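PDB 1WZN: SAM-dependent methyltransferase from Pyrococcus horikoshii, which probably transfers a methyl group from S-adenosylmethionine to an unspecified acceptor, and binds the by-product S-adenosylhomocysteine. Local coordinates for residues 9-14 / 161-166. Sequence-based numbering, arbitrary orientation.
With SAH (S-adenosyl-L-homocysteine), chain F.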
loop_
_atom_site.group_PDB
_atom_site.type_symbol
_atom_site.label_atom_id
_atom_site.label_comp_id
_atom_site.label_asym_id
_atom_site.label_seq_id
_atom_site.Cartn_x
_atom_site.Cartn_y
_atom_site.Cartn_z
ATOM N N ALA A 9 -20.027 -15.927 -22.840
ATOM C CA ALA A 9 -19.680 -17.344 -22.972
ATOM C C ALA A 9 -18.631 -17.655 -24.041
ATOM O O ALA A 9 -17.690 -18.398 -23.784
ATOM C CB ALA A 9 -20.947 -18.176 -23.220
ATOM N N GLU A 10 -18.793 -17.098 -25.238
ATOM C CA GLU A 10 -17.839 -17.352 -26.316
ATOM C C GLU A 10 -16.438 -16.797 -26.026
ATOM O O GLU A 10 -15.489 -17.098 -26.753
ATOM C CB GLU A 10 -18.352 -16.768 -27.642
ATOM C CG GLU A 10 -19.612 -17.419 -28.212
ATOM C CD GLU A 10 -19.442 -18.901 -28.524
ATOM O OE1 GLU A 10 -18.296 -19.349 -28.741
ATOM O OE2 GLU A 10 -20.463 -19.615 -28.561
ATOM N N TYR A 11 -16.305 -15.996 -24.969
ATOM C CA TYR A 11 -15.012 -15.422 -24.601
ATOM C C TYR A 11 -14.441 -16.074 -23.347
ATOM O O TYR A 11 -13.316 -15.782 -22.945
ATOM C CB TYR A 11 -15.144 -13.911 -24.357
ATOM C CG TYR A 11 -15.554 -13.124 -25.580
ATOM C CD1 TYR A 11 -14.628 -12.803 -26.574
ATOM C CD2 TYR A 11 -16.879 -12.730 -25.761
ATOM C CE1 TYR A 11 -15.016 -12.107 -27.722
ATOM C CE2 TYR A 11 -17.275 -12.035 -26.904
ATOM C CZ TYR A 11 -16.339 -11.730 -27.878
ATOM O OH TYR A 11 -16.738 -11.049 -29.003
ATOM N N TYR A 12 -15.214 -16.960 -22.727
ATOM C CA TYR A 12 -14.766 -17.627 -21.506
ATOM C C TYR A 12 -13.399 -18.316 -21.634
ATOM O O TYR A 12 -12.522 -18.136 -20.787
ATOM C CB TYR A 12 -15.811 -18.659 -21.053
ATOM C CG TYR A 12 -15.539 -19.224 -19.670
ATOM C CD1 TYR A 12 -15.969 -18.551 -18.520
ATOM C CD2 TYR A 12 -14.827 -20.408 -19.511
ATOM C CE1 TYR A 12 -15.691 -19.051 -17.250
ATOM C CE2 TYR A 12 -14.542 -20.914 -18.245
ATOM C CZ TYR A 12 -14.977 -20.228 -17.120
ATOM O OH TYR A 12 -14.675 -20.717 -15.873
ATOM N N ASP A 13 -13.214 -19.115 -22.681
ATOM C CA ASP A 13 -11.951 -19.819 -22.867
ATOM C C ASP A 13 -10.790 -18.854 -23.125
ATOM O O ASP A 13 -9.639 -19.163 -22.816
ATOM C CB ASP A 13 -12.064 -20.840 -24.012
ATOM C CG ASP A 13 -12.908 -22.052 -23.628
ATOM O OD1 ASP A 13 -13.398 -22.090 -22.480
ATOM O OD2 ASP A 13 -13.078 -22.965 -24.468
ATOM N N THR A 14 -11.098 -17.691 -23.683
ATOM C CA THR A 14 -10.075 -16.681 -23.964
ATOM C C THR A 14 -9.662 -16.050 -22.641
ATOM O O THR A 14 -8.474 -15.956 -22.315
ATOM C CB THR A 14 -10.626 -15.598 -24.900
ATOM O OG1 THR A 14 -10.850 -16.173 -26.194
ATOM C CG2 THR A 14 -9.652 -14.415 -25.012
ATOM N N GLU A 161 -6.385 -10.158 -22.875
ATOM C CA GLU A 161 -6.313 -11.399 -23.632
ATOM C C GLU A 161 -6.756 -11.064 -25.053
ATOM O O GLU A 161 -7.063 -9.910 -25.356
ATOM C CB GLU A 161 -7.236 -12.471 -23.036
ATOM C CG GLU A 161 -6.806 -13.022 -21.682
ATOM C CD GLU A 161 -5.458 -13.730 -21.710
ATOM O OE1 GLU A 161 -5.060 -14.254 -22.771
ATOM O OE2 GLU A 161 -4.799 -13.780 -20.650
ATOM N N GLN A 162 -6.796 -12.065 -25.924
ATOM C CA GLN A 162 -7.186 -11.825 -27.306
ATOM C C GLN A 162 -7.839 -13.031 -27.961
ATOM O O GLN A 162 -7.355 -14.155 -27.839
ATOM C CB GLN A 162 -5.959 -11.409 -28.136
ATOM C CG GLN A 162 -6.308 -10.963 -29.556
ATOM C CD GLN A 162 -5.107 -10.432 -30.335
ATOM O OE1 GLN A 162 -4.108 -10.019 -29.752
ATOM N NE2 GLN A 162 -5.218 -10.424 -31.658
ATOM N N LYS A 163 -8.943 -12.787 -28.654
ATOM C CA LYS A 163 -9.649 -13.845 -29.361
ATOM C C LYS A 163 -9.743 -13.409 -30.818
ATOM O O LYS A 163 -10.521 -12.522 -31.160
ATOM C CB LYS A 163 -11.050 -14.047 -28.779
ATOM C CG LYS A 163 -11.838 -15.155 -29.462
ATOM C CD LYS A 163 -13.230 -15.301 -28.873
ATOM C CE LYS A 163 -14.080 -16.255 -29.702
ATOM N NZ LYS A 163 -13.423 -17.584 -29.832
ATOM N N GLY A 164 -8.942 -14.031 -31.677
ATOM C CA GLY A 164 -8.963 -13.653 -33.077
ATOM C C GLY A 164 -8.469 -12.225 -33.220
ATOM O O GLY A 164 -7.392 -11.884 -32.728
ATOM N N GLU A 165 -9.262 -11.383 -33.871
ATOM C CA GLU A 165 -8.893 -9.986 -34.072
ATOM C C GLU A 165 -9.367 -9.088 -32.932
ATOM O O GLU A 165 -9.080 -7.884 -32.917
ATOM C CB GLU A 165 -9.486 -9.473 -35.382
ATOM C CG GLU A 165 -9.022 -10.230 -36.609
ATOM C CD GLU A 165 -9.550 -9.617 -37.892
ATOM O OE1 GLU A 165 -9.231 -8.436 -38.161
ATOM O OE2 GLU A 165 -10.282 -10.312 -38.629
ATOM N N GLU A 166 -10.094 -9.666 -31.983
ATOM C CA GLU A 166 -10.606 -8.887 -30.864
ATOM C C GLU A 166 -9.699 -8.935 -29.645
ATOM O O GLU A 166 -9.205 -9.993 -29.253
ATOM C CB GLU A 166 -12.009 -9.368 -30.495
ATOM C CG GLU A 166 -13.014 -9.242 -31.636
ATOM C CD GLU A 166 -14.447 -9.473 -31.195
ATOM O OE1 GLU A 166 -14.701 -10.475 -30.500
ATOM O OE2 GLU A 166 -15.325 -8.657 -31.554
HETATM N N SAH F . -16.307 -26.165 -14.338
HETATM C CA SAH F . -15.961 -25.150 -15.422
HETATM C CB SAH F . -16.639 -23.811 -15.326
HETATM C CG SAH F . -16.430 -22.903 -14.125
HETATM S SD SAH F . -17.520 -21.434 -14.403
HETATM C C SAH F . -14.373 -25.005 -15.398
HETATM O O SAH F . -13.700 -25.666 -14.585
HETATM O OXT SAH F . -13.872 -24.189 -16.269
HETATM C "C5'" SAH F . -18.856 -21.668 -13.295
HETATM C "C4'" SAH F . -20.065 -22.455 -14.000
HETATM O "O4'" SAH F . -21.050 -22.512 -12.962
HETATM C "C3'" SAH F . -20.755 -21.734 -15.135
HETATM O "O3'" SAH F . -20.653 -22.489 -16.343
HETATM C "C2'" SAH F . -22.232 -21.547 -14.595
HETATM O "O2'" SAH F . -23.200 -21.577 -15.636
HETATM C "C1'" SAH F . -22.353 -22.685 -13.597
HETATM N N9 SAH F . -23.303 -22.596 -12.652
HETATM C C8 SAH F . -23.560 -21.666 -11.654
HETATM N N7 SAH F . -24.586 -21.919 -10.911
HETATM C C5 SAH F . -25.103 -23.138 -11.432
HETATM C C6 SAH F . -26.230 -23.933 -11.035
HETATM N N6 SAH F . -27.044 -23.616 -10.019
HETATM N N1 SAH F . -26.426 -25.074 -11.785
HETATM C C2 SAH F . -25.620 -25.431 -12.827
HETATM N N3 SAH F . -24.528 -24.693 -13.236
HETATM C C4 SAH F . -24.332 -23.566 -12.498
HETATM O O HOH W 1 -8.644 -16.999 -27.608
#
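Tyr11 carries its ring beside the backbone N (chi1 -63°) and Glu166 extends beyond CG (chi2 -169°), which brings the phenol and the carboxylate together from opposite segments. Tyr11 OH donates to Glu166 OE1 at 2.6 Å, meeting the syn lone pair of that oxygen. OE1 lies at the ring edge, in its plane, and the ring and carboxylate planes are 29° apart. The other oxygen, OE2, forms a salt bridge with Arg193, so the carboxylate that receives the phenol has a second partner. Lys163, stretched out as far as CE, crosses Tyr11 at about a right angle, its CD 3.7 Å from Tyr11 CD1. Its CE lies 3.4 Å from Glu10 O, while the carboxylate of Glu10 pairs with Arg81. Thr14 OG1 packs 3.4 Å from Lys163 CB, and the methyl Thr14 CG2 lies 3.7 Å from Glu161 CB. A water 2.7 Å from Thr14 OG1 donates to Gln162 O, linking helix and strand. Glu161 bends back at chi2, and its carboxylate pairs with Arg17 and Arg18. Tyr12, which makes no contact with 161-166, brings its OH to 3.3 Å from SAH SD. The contact thus joins an N-terminal segment lining the cofactor pocket of a Rossmann-like methyltransferase to the four-stranded antiparallel sheet, beside the type II' beta turn, Lys163 to Glu166, that closes the hairpin of strands 157-163 and 166-177.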